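Local coordinates for mandelate racemase/muconate lactonizing enzyme family protein (Azoarcus sp., PDB 2QDE) that belongs to the mandelate racemase/muconate lactonizing enzyme family of the enolase superfamily and holds a barium ion in its barrel domain, at residues A[101-112]-A[271-279]; A[303-314]-A[357-367]. All blocks are in the same frame, centred on the assembly; numbering follows the deposited sequence.

Contact 1 (A[101-112]-A[271-279]); sequences NQAKATVDFALH and TQKAGGLLK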
loop_
_atom_site.group_PDB
_atom_site.type_symbol
_atom_site.label_atom_id
_atom_site.label_comp_id
_atom_site.label_asym_id
_atom_site.label_seq_id
_atom_site.Cartn_x
_atom_site.Cartn_y
_atom_site.Cartn_z
ATOM N N ASN A 101 -18.509 -26.565 -8.044
ATOM C CA ASN A 101 -18.427 -25.968 -9.370
ATOM C C ASN A 101 -18.668 -26.933 -10.529
ATOM O O ASN A 101 -19.345 -26.575 -11.489
ATOM C CB ASN A 101 -17.066 -25.288 -9.547
ATOM C CG ASN A 101 -16.844 -24.173 -8.546
ATOM O OD1 ASN A 101 -17.086 -24.342 -7.350
ATOM N ND2 ASN A 101 -16.377 -23.027 -9.026
ATOM N N GLN A 102 -18.124 -28.147 -10.448
ATOM C CA GLN A 102 -18.302 -29.108 -11.537
ATOM C C GLN A 102 -19.752 -29.570 -11.676
ATOM O O GLN A 102 -20.242 -29.768 -12.791
ATOM C CB GLN A 102 -17.379 -30.309 -11.340
ATOM C CG GLN A 102 -17.484 -31.375 -12.425
ATOM C CD GLN A 102 -16.343 -32.376 -12.362
ATOM O OE1 GLN A 102 -15.788 -32.624 -11.298
ATOM N NE2 GLN A 102 -15.996 -32.962 -13.504
ATOM N N ALA A 103 -20.429 -29.738 -10.543
ATOM C CA ALA A 103 -21.831 -30.150 -10.534
ATOM C C ALA A 103 -22.667 -29.024 -11.144
ATOM O O ALA A 103 -23.551 -29.269 -11.967
ATOM C CB ALA A 103 -22.285 -30.431 -9.111
ATOM N N LYS A 104 -22.377 -27.792 -10.734
ATOM C CA LYS A 104 -23.092 -26.627 -11.251
ATOM C C LYS A 104 -22.836 -26.491 -12.751
ATOM O O LYS A 104 -23.754 -26.214 -13.527
ATOM C CB LYS A 104 -22.628 -25.347 -10.547
ATOM C CG LYS A 104 -22.991 -25.249 -9.072
ATOM C CD LYS A 104 -22.302 -24.042 -8.431
ATOM C CE LYS A 104 -22.732 -23.844 -6.988
ATOM N NZ LYS A 104 -21.911 -22.817 -6.291
ATOM N N ALA A 105 -21.585 -26.693 -13.154
ATOM C CA ALA A 105 -21.211 -26.588 -14.559
ATOM C C ALA A 105 -22.002 -27.584 -15.400
ATOM O O ALA A 105 -22.489 -27.255 -16.476
ATOM C CB ALA A 105 -19.721 -26.842 -14.725
ATOM N N THR A 106 -22.122 -28.806 -14.898
ATOM C CA THR A 106 -22.848 -29.850 -15.600
ATOM C C THR A 106 -24.296 -29.446 -15.868
ATOM O O THR A 106 -24.825 -29.680 -16.960
ATOM C CB THR A 106 -22.810 -31.150 -14.797
ATOM O OG1 THR A 106 -21.444 -31.542 -14.619
ATOM C CG2 THR A 106 -23.551 -32.258 -15.531
ATOM N N VAL A 107 -24.933 -28.839 -14.873
ATOM C CA VAL A 107 -26.308 -28.383 -15.013
ATOM C C VAL A 107 -26.366 -27.293 -16.087
ATOM O O VAL A 107 -27.218 -27.316 -16.974
ATOM C CB VAL A 107 -26.831 -27.809 -13.675
ATOM C CG1 VAL A 107 -28.187 -27.137 -13.882
ATOM C CG2 VAL A 107 -26.942 -28.923 -12.647
ATOM N N ASP A 108 -25.436 -26.348 -15.992
ATOM C CA ASP A 108 -25.334 -25.232 -16.931
ATOM C C ASP A 108 -25.183 -25.731 -18.373
ATOM O O ASP A 108 -25.812 -25.198 -19.291
ATOM C CB ASP A 108 -24.131 -24.358 -16.537
ATOM C CG ASP A 108 -23.804 -23.289 -17.570
ATOM O OD1 ASP A 108 -24.003 -22.086 -17.285
ATOM O OD2 ASP A 108 -23.341 -23.650 -18.670
ATOM N N PHE A 109 -24.348 -26.750 -18.566
ATOM C CA PHE A 109 -24.117 -27.312 -19.897
ATOM C C PHE A 109 -25.409 -27.849 -20.508
ATOM O O PHE A 109 -25.697 -27.592 -21.678
ATOM C CB PHE A 109 -23.101 -28.460 -19.856
ATOM C CG PHE A 109 -21.731 -28.064 -19.369
ATOM C CD1 PHE A 109 -21.312 -26.729 -19.395
ATOM C CD2 PHE A 109 -20.850 -29.035 -18.895
ATOM C CE1 PHE A 109 -20.033 -26.373 -18.951
ATOM C CE2 PHE A 109 -19.571 -28.693 -18.449
ATOM C CZ PHE A 109 -19.166 -27.359 -18.479
ATOM N N ALA A 110 -26.169 -28.600 -19.711
ATOM C CA ALA A 110 -27.424 -29.191 -20.174
ATOM C C ALA A 110 -28.499 -28.137 -20.398
ATOM O O ALA A 110 -29.379 -28.312 -21.233
ATOM C CB ALA A 110 -27.921 -30.251 -19.174
ATOM N N LEU A 111 -28.439 -27.041 -19.654
ATOM C CA LEU A 111 -29.429 -25.985 -19.834
ATOM C C LEU A 111 -29.202 -25.323 -21.195
ATOM O O LEU A 111 -30.150 -25.110 -21.955
ATOM C CB LEU A 111 -29.331 -24.950 -18.703
ATOM C CG LEU A 111 -29.972 -25.357 -17.370
ATOM C CD1 LEU A 111 -29.542 -24.406 -16.261
ATOM C CD2 LEU A 111 -31.495 -25.360 -17.517
ATOM N N HIS A 112 -27.943 -25.015 -21.506
ATOM C CA HIS A 112 -27.622 -24.388 -22.786
ATOM C C HIS A 112 -27.978 -25.318 -23.942
ATOM O O HIS A 112 -28.448 -24.871 -24.984
ATOM C CB HIS A 112 -26.134 -24.034 -22.878
ATOM C CG HIS A 112 -25.765 -22.776 -22.155
ATOM N ND1 HIS A 112 -25.522 -22.739 -20.799
ATOM C CD2 HIS A 112 -25.607 -21.506 -22.602
ATOM C CE1 HIS A 112 -25.227 -21.500 -20.441
ATOM N NE2 HIS A 112 -25.271 -20.734 -21.516
ATOM N N THR A 271 -14.073 -25.057 -18.031
ATOM C CA THR A 271 -15.477 -24.748 -17.820
ATOM C C THR A 271 -16.001 -25.347 -16.518
ATOM O O THR A 271 -16.855 -24.759 -15.867
ATOM C CB THR A 271 -16.345 -25.223 -19.009
ATOM O OG1 THR A 271 -15.992 -26.564 -19.360
ATOM C CG2 THR A 271 -16.121 -24.321 -20.211
ATOM N N GLN A 272 -15.477 -26.504 -16.128
ATOM C CA GLN A 272 -15.921 -27.135 -14.889
ATOM C C GLN A 272 -15.375 -26.418 -13.651
ATOM O O GLN A 272 -15.993 -26.441 -12.590
ATOM C CB GLN A 272 -15.515 -28.616 -14.860
ATOM C CG GLN A 272 -16.233 -29.470 -15.900
ATOM C CD GLN A 272 -15.455 -29.615 -17.190
ATOM O OE1 GLN A 272 -14.661 -28.744 -17.557
ATOM N NE2 GLN A 272 -15.688 -30.720 -17.897
ATOM N N LYS A 273 -14.216 -25.783 -13.784
ATOM C CA LYS A 273 -13.632 -25.061 -12.660
ATOM C C LYS A 273 -14.412 -23.768 -12.449
ATOM O O LYS A 273 -14.758 -23.406 -11.319
ATOM C CB LYS A 273 -12.162 -24.742 -12.941
ATOM C CG LYS A 273 -11.475 -23.948 -11.841
ATOM C CD LYS A 273 -10.011 -23.659 -12.177
ATOM C CE LYS A 273 -9.866 -22.866 -13.476
ATOM N NZ LYS A 273 -8.447 -22.471 -13.728
ATOM N N ALA A 274 -14.688 -23.082 -13.553
ATOM C CA ALA A 274 -15.425 -21.820 -13.526
ATOM C C ALA A 274 -16.835 -22.019 -12.978
ATOM O O ALA A 274 -17.377 -21.139 -12.307
ATOM C CB ALA A 274 -15.488 -21.220 -14.927
ATOM N N GLY A 275 -17.430 -23.172 -13.289
ATOM C CA GLY A 275 -18.769 -23.460 -12.807
ATOM C C GLY A 275 -19.855 -23.455 -13.869
ATOM O O GLY A 275 -21.038 -23.449 -13.534
ATOM N N GLY A 276 -19.470 -23.463 -15.142
ATOM C CA GLY A 276 -20.461 -23.451 -16.204
ATOM C C GLY A 276 -20.124 -22.427 -17.274
ATOM O O GLY A 276 -19.232 -21.604 -17.088
ATOM N N LEU A 277 -20.840 -22.468 -18.393
ATOM C CA LEU A 277 -20.590 -21.536 -19.484
ATOM C C LEU A 277 -20.858 -20.081 -19.114
ATOM O O LEU A 277 -20.074 -19.203 -19.469
ATOM C CB LEU A 277 -21.409 -21.935 -20.718
ATOM C CG LEU A 277 -21.062 -23.305 -21.323
ATOM C CD1 LEU A 277 -22.087 -23.668 -22.405
ATOM C CD2 LEU A 277 -19.643 -23.277 -21.900
ATOM N N LEU A 278 -21.955 -19.817 -18.408
ATOM C CA LEU A 278 -22.262 -18.452 -18.004
ATOM C C LEU A 278 -21.184 -17.956 -17.042
ATOM O O LEU A 278 -20.647 -16.870 -17.221
ATOM C CB LEU A 278 -23.640 -18.370 -17.340
ATOM C CG LEU A 278 -24.030 -17.010 -16.754
ATOM C CD1 LEU A 278 -23.850 -15.900 -17.792
ATOM C CD2 LEU A 278 -25.468 -17.065 -16.266
ATOM N N LYS A 279 -20.871 -18.760 -16.028
ATOM C CA LYS A 279 -19.836 -18.403 -15.062
ATOM C C LYS A 279 -18.504 -18.185 -15.788
ATOM O O LYS A 279 -17.713 -17.311 -15.413
ATOM C CB LYS A 279 -19.686 -19.505 -14.002
ATOM C CG LYS A 279 -20.845 -19.592 -13.006
ATOM C CD LYS A 279 -20.851 -18.426 -12.022
ATOM C CE LYS A 279 -19.760 -18.576 -10.939
ATOM N NZ LYS A 279 -19.046 -17.267 -10.653
HETATM O O HOH W 1 -22.699 -21.130 -15.208
#

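Contact 2 (A[303-314]-A[357-367]); sequences GLEASPAAHLLA and LYPNDGPGLGI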
loop_
_atom_site.group_PDB
_atom_site.type_symbol
_atom_site.label_atom_id
_atom_site.label_comp_id
_atom_site.label_asym_id
_atom_site.label_seq_id
_atom_site.Cartn_x
_atom_site.Cartn_y
_atom_site.Cartn_z
ATOM N N GLY A 303 -16.749 -36.643 -26.449
ATOM C CA GLY A 303 -16.965 -35.541 -27.368
ATOM C C GLY A 303 -18.017 -34.619 -26.779
ATOM O O GLY A 303 -18.101 -33.437 -27.136
ATOM N N LEU A 304 -18.829 -35.159 -25.869
ATOM C CA LEU A 304 -19.859 -34.356 -25.227
ATOM C C LEU A 304 -19.207 -33.444 -24.194
ATOM O O LEU A 304 -19.577 -32.283 -24.068
ATOM C CB LEU A 304 -20.916 -35.235 -24.548
ATOM C CG LEU A 304 -22.027 -34.446 -23.833
ATOM C CD1 LEU A 304 -22.688 -33.493 -24.818
ATOM C CD2 LEU A 304 -23.064 -35.395 -23.255
ATOM N N GLU A 305 -18.237 -33.974 -23.457
ATOM C CA GLU A 305 -17.531 -33.181 -22.455
ATOM C C GLU A 305 -16.813 -32.017 -23.142
ATOM O O GLU A 305 -16.763 -30.901 -22.617
ATOM C CB GLU A 305 -16.509 -34.057 -21.715
ATOM C CG GLU A 305 -15.735 -33.371 -20.589
ATOM C CD GLU A 305 -14.572 -32.508 -21.074
ATOM O OE1 GLU A 305 -13.961 -32.843 -22.115
ATOM O OE2 GLU A 305 -14.254 -31.501 -20.399
ATOM N N ALA A 306 -16.268 -32.272 -24.327
ATOM C CA ALA A 306 -15.539 -31.229 -25.048
ATOM C C ALA A 306 -16.416 -30.144 -25.673
ATOM O O ALA A 306 -15.950 -29.028 -25.912
ATOM C CB ALA A 306 -14.669 -31.865 -26.123
ATOM N N SER A 307 -17.685 -30.458 -25.918
ATOM C CA SER A 307 -18.594 -29.508 -26.567
ATOM C C SER A 307 -18.852 -28.136 -25.942
ATOM O O SER A 307 -18.739 -27.121 -26.627
ATOM C CB SER A 307 -19.934 -30.181 -26.851
ATOM O OG SER A 307 -19.770 -31.125 -27.884
ATOM N N PRO A 308 -19.220 -28.076 -24.651
ATOM C CA PRO A 308 -19.458 -26.742 -24.079
ATOM C C PRO A 308 -18.265 -25.813 -24.336
ATOM O O PRO A 308 -18.426 -24.685 -24.811
ATOM C CB PRO A 308 -19.668 -27.034 -22.591
ATOM C CG PRO A 308 -20.290 -28.401 -22.609
ATOM C CD PRO A 308 -19.453 -29.133 -23.648
ATOM N N ALA A 309 -17.068 -26.305 -24.033
ATOM C CA ALA A 309 -15.851 -25.535 -24.239
ATOM C C ALA A 309 -15.655 -25.196 -25.724
ATOM O O ALA A 309 -15.253 -24.089 -26.062
ATOM C CB ALA A 309 -14.641 -26.313 -23.707
ATOM N N ALA A 310 -15.944 -26.146 -26.611
ATOM C CA ALA A 310 -15.781 -25.896 -28.044
ATOM C C ALA A 310 -16.638 -24.704 -28.467
ATOM O O ALA A 310 -16.175 -23.829 -29.203
ATOM C CB ALA A 310 -16.163 -27.130 -28.846
ATOM N N HIS A 311 -17.882 -24.663 -27.996
ATOM C CA HIS A 311 -18.782 -23.562 -28.331
ATOM C C HIS A 311 -18.284 -22.232 -27.744
ATOM O O HIS A 311 -18.285 -21.192 -28.419
ATOM C CB HIS A 311 -20.188 -23.876 -27.821
ATOM C CG HIS A 311 -20.918 -24.885 -28.655
ATOM N ND1 HIS A 311 -21.516 -24.565 -29.854
ATOM C CD2 HIS A 311 -21.124 -26.212 -28.473
ATOM C CE1 HIS A 311 -22.061 -25.649 -30.377
ATOM N NE2 HIS A 311 -21.839 -26.663 -29.559
ATOM N N LEU A 312 -17.853 -22.278 -26.487
ATOM C CA LEU A 312 -17.342 -21.100 -25.800
ATOM C C LEU A 312 -16.044 -20.571 -26.426
ATOM O O LEU A 312 -15.881 -19.361 -26.589
ATOM C CB LEU A 312 -17.092 -21.425 -24.322
ATOM C CG LEU A 312 -16.522 -20.277 -23.485
ATOM C CD1 LEU A 312 -17.608 -19.237 -23.270
ATOM C CD2 LEU A 312 -16.004 -20.800 -22.146
ATOM N N LEU A 313 -15.121 -21.471 -26.766
ATOM C CA LEU A 313 -13.848 -21.060 -27.352
ATOM C C LEU A 313 -13.990 -20.437 -28.736
ATOM O O LEU A 313 -13.137 -19.657 -29.161
ATOM C CB LEU A 313 -12.872 -22.240 -27.435
ATOM C CG LEU A 313 -12.496 -22.921 -26.115
ATOM C CD1 LEU A 313 -11.449 -23.988 -26.372
ATOM C CD2 LEU A 313 -11.971 -21.897 -25.128
ATOM N N ALA A 314 -15.062 -20.783 -29.442
ATOM C CA ALA A 314 -15.283 -20.236 -30.773
ATOM C C ALA A 314 -16.104 -18.950 -30.724
ATOM O O ALA A 314 -16.044 -18.136 -31.646
ATOM C CB ALA A 314 -15.985 -21.261 -31.649
ATOM N N LEU A 357 -9.647 -27.493 -33.620
ATOM C CA LEU A 357 -10.933 -27.989 -33.139
ATOM C C LEU A 357 -12.039 -27.163 -33.789
ATOM O O LEU A 357 -11.994 -25.934 -33.780
ATOM C CB LEU A 357 -11.036 -27.868 -31.612
ATOM C CG LEU A 357 -12.439 -27.885 -30.976
ATOM C CD1 LEU A 357 -13.187 -29.162 -31.350
ATOM C CD2 LEU A 357 -12.317 -27.770 -29.456
ATOM N N TYR A 358 -13.023 -27.844 -34.366
ATOM C CA TYR A 358 -14.149 -27.182 -35.015
ATOM C C TYR A 358 -15.408 -27.496 -34.229
ATOM O O TYR A 358 -15.691 -28.660 -33.952
ATOM C CB TYR A 358 -14.351 -27.700 -36.439
ATOM C CG TYR A 358 -13.204 -27.460 -37.381
ATOM C CD1 TYR A 358 -13.247 -26.425 -38.317
ATOM C CD2 TYR A 358 -12.075 -28.284 -37.355
ATOM C CE1 TYR A 358 -12.187 -26.219 -39.211
ATOM C CE2 TYR A 358 -11.020 -28.086 -38.234
ATOM C CZ TYR A 358 -11.078 -27.057 -39.157
ATOM O OH TYR A 358 -10.012 -26.871 -40.007
ATOM N N PRO A 359 -16.191 -26.471 -33.872
ATOM C CA PRO A 359 -17.417 -26.730 -33.114
ATOM C C PRO A 359 -18.500 -27.326 -34.021
ATOM O O PRO A 359 -18.624 -26.932 -35.181
ATOM C CB PRO A 359 -17.801 -25.346 -32.613
ATOM C CG PRO A 359 -17.388 -24.472 -33.757
ATOM C CD PRO A 359 -16.017 -25.026 -34.114
ATOM N N ASN A 360 -19.271 -28.278 -33.504
ATOM C CA ASN A 360 -20.348 -28.860 -34.302
ATOM C C ASN A 360 -21.355 -27.734 -34.528
ATOM O O ASN A 360 -21.417 -26.787 -33.742
ATOM C CB ASN A 360 -21.010 -30.031 -33.561
ATOM C CG ASN A 360 -20.202 -31.320 -33.656
ATOM O OD1 ASN A 360 -20.455 -32.284 -32.923
ATOM N ND2 ASN A 360 -19.232 -31.349 -34.565
ATOM N N ASP A 361 -22.148 -27.829 -35.589
ATOM C CA ASP A 361 -23.105 -26.770 -35.869
ATOM C C ASP A 361 -24.560 -27.153 -35.649
ATOM O O ASP A 361 -25.464 -26.404 -35.998
ATOM C CB ASP A 361 -22.896 -26.259 -37.291
ATOM C CG ASP A 361 -21.519 -25.641 -37.481
ATOM O OD1 ASP A 361 -21.209 -24.635 -36.793
ATOM O OD2 ASP A 361 -20.740 -26.164 -38.310
ATOM N N GLY A 362 -24.786 -28.317 -35.054
ATOM C CA GLY A 362 -26.147 -28.738 -34.788
ATOM C C GLY A 362 -26.756 -27.920 -33.661
ATOM O O GLY A 362 -26.052 -27.147 -32.997
ATOM N N PRO A 363 -28.068 -28.067 -33.414
ATOM C CA PRO A 363 -28.746 -27.322 -32.346
ATOM C C PRO A 363 -28.206 -27.702 -30.969
ATOM O O PRO A 363 -27.828 -28.855 -30.744
ATOM C CB PRO A 363 -30.210 -27.732 -32.514
ATOM C CG PRO A 363 -30.299 -28.164 -33.970
ATOM C CD PRO A 363 -29.021 -28.924 -34.141
ATOM N N GLY A 364 -28.195 -26.741 -30.047
ATOM C CA GLY A 364 -27.688 -27.006 -28.707
ATOM C C GLY A 364 -26.195 -27.295 -28.747
ATOM O O GLY A 364 -25.455 -26.641 -29.484
ATOM N N LEU A 365 -25.739 -28.271 -27.968
ATOM C CA LEU A 365 -24.316 -28.612 -27.968
ATOM C C LEU A 365 -23.948 -29.378 -29.238
ATOM O O LEU A 365 -22.772 -29.649 -29.490
ATOM C CB LEU A 365 -23.959 -29.444 -26.730
ATOM C CG LEU A 365 -24.010 -28.693 -25.396
ATOM C CD1 LEU A 365 -23.923 -29.676 -24.242
ATOM C CD2 LEU A 365 -22.863 -27.680 -25.334
ATOM N N GLY A 366 -24.964 -29.728 -30.025
ATOM C CA GLY A 366 -24.745 -30.444 -31.271
ATOM C C GLY A 366 -24.209 -31.860 -31.148
ATOM O O GLY A 366 -23.458 -32.312 -32.013
ATOM N N ILE A 367 -24.599 -32.560 -30.085
ATOM C CA ILE A 367 -24.146 -33.926 -29.849
ATOM C C ILE A 367 -25.294 -34.941 -29.814
ATOM O O ILE A 367 -26.359 -34.679 -29.246
ATOM C CB ILE A 367 -23.374 -34.030 -28.506
ATOM C CG1 ILE A 367 -22.133 -33.128 -28.542
ATOM C CG2 ILE A 367 -22.986 -35.482 -28.230
ATOM C CD1 ILE A 367 -21.092 -33.543 -29.558
HETATM O O HOH W 2 -20.404 -30.082 -30.499
#

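Contact 1 (A[101-112]-A[271-279])
The carboxylate of D108 meets the start of helix 277-290 and takes two of its backbone N-H groups, one on each oxygen. L278 N reaches OD1 in a nearly straight bond of 3.3 Å, on the syn side but tilted from the carboxylate plane; L277 N comes to OD2 at 2.8 Å from well above that plane. With CG anti to the backbone N (chi1 171°), D108 sends its acid group past G276, the N-cap residue. A water gives OD1 a further bond of 2.6 Å and accepts from K279 N, so three successive amides of the first helical turn are engaged; their dipoles would probably favour the charged acid. One turn on, H112 is fixed by a straight bond from ND1 to its own helix's D108 O, which lies in the ring plane. That leaves a ring face for L277, whose CD1 sits 4.0 Å from the H112 ring centroid in a CH-pi contact, while its CG packs against F109 CD1, the two side chains crossing at about a right angle. Helix 101-119 belongs to the N-terminal capping domain of the enolase superfamily, and residues 271-279 follow strand 266-269 of the barrel, so the contact joins the two domains. The backbones meet closely at two glycines: G276 CA is 3.6 Å from A105 CA, and G275 CA makes a CA-H...O contact with N101 O. F109 CZ comes to T271 OG1 at 3.4 Å, with Q272 CG at the ring edge. At the other end N101 ND2 donates to K273 O over 2.8 Å, bent to 139° and tilted from the amide plane; E251 is its second acceptor. Q102 and Q272 touch through their CG atoms, and both amide nitrogens bond to A50 O.

Contact 2 (A[303-314]-A[357-367])
The imidazole of H311 presents its edge to the turn at 363-366: L365 O lies in the ring plane, 3.1 Å from NE2, and the N-H points almost straight at it (166°). Seen from the carbonyl the approach is unusual, because NE2 stands above the C=O plane, 60° out of it and away from the lone-pair directions. G364 O and N360 O are each 3.6 Å from H311 CE1, at oblique positions. A water donates to L365 O as well, at 2.6 Å, and to S307 OG, which itself donates to G303 O within the helix.

Beside this polar group L365 folds its CG next to its own N (chi1 -69°), and L365 CD2 lies against the P308 ring, 3.8 Å from P308 CG, while CD1 faces L304 CD1. I367 crosses L304 obliquely, and its CG1 and CD1 lie against S307 OG. Toward the helix end, A310 CB meets L357 CD2 and A314 CB meets P359 CG. One side of helix 303-315, which follows barrel strand 294-296, is thus covered by strand 356-358, the type II' turn and the chain beyond it. The H311 bond implies that NE2 carries a proton in this state, and with the water it supplies L365 O with two donors in a buried, otherwise largely apolar interface.

How the contacts relate
Contacts 1 and 2 have centres about 14 Å apart and meet directly, although each closes separately along the chain. P308 is one meeting point: its CG packs 3.6 Å from F109 CG, and its carbonyl O lies 3.5 Å from L277 CD2. L365 CD1 also approaches F109 O, at 3.8 Å, bringing the 363-366 turn of contact 2 to the capping-domain helix of contact 1. Elsewhere in the interface, Q272 NE2 and E305 OE2 are 3.0 Å apart, a probable hydrogen bond. Contact 1 borders the metal site: the K273 side chain is about 7 Å from the barium ion and forms a salt bridge with D246, a residue of that site alongside D195, N197 and E221.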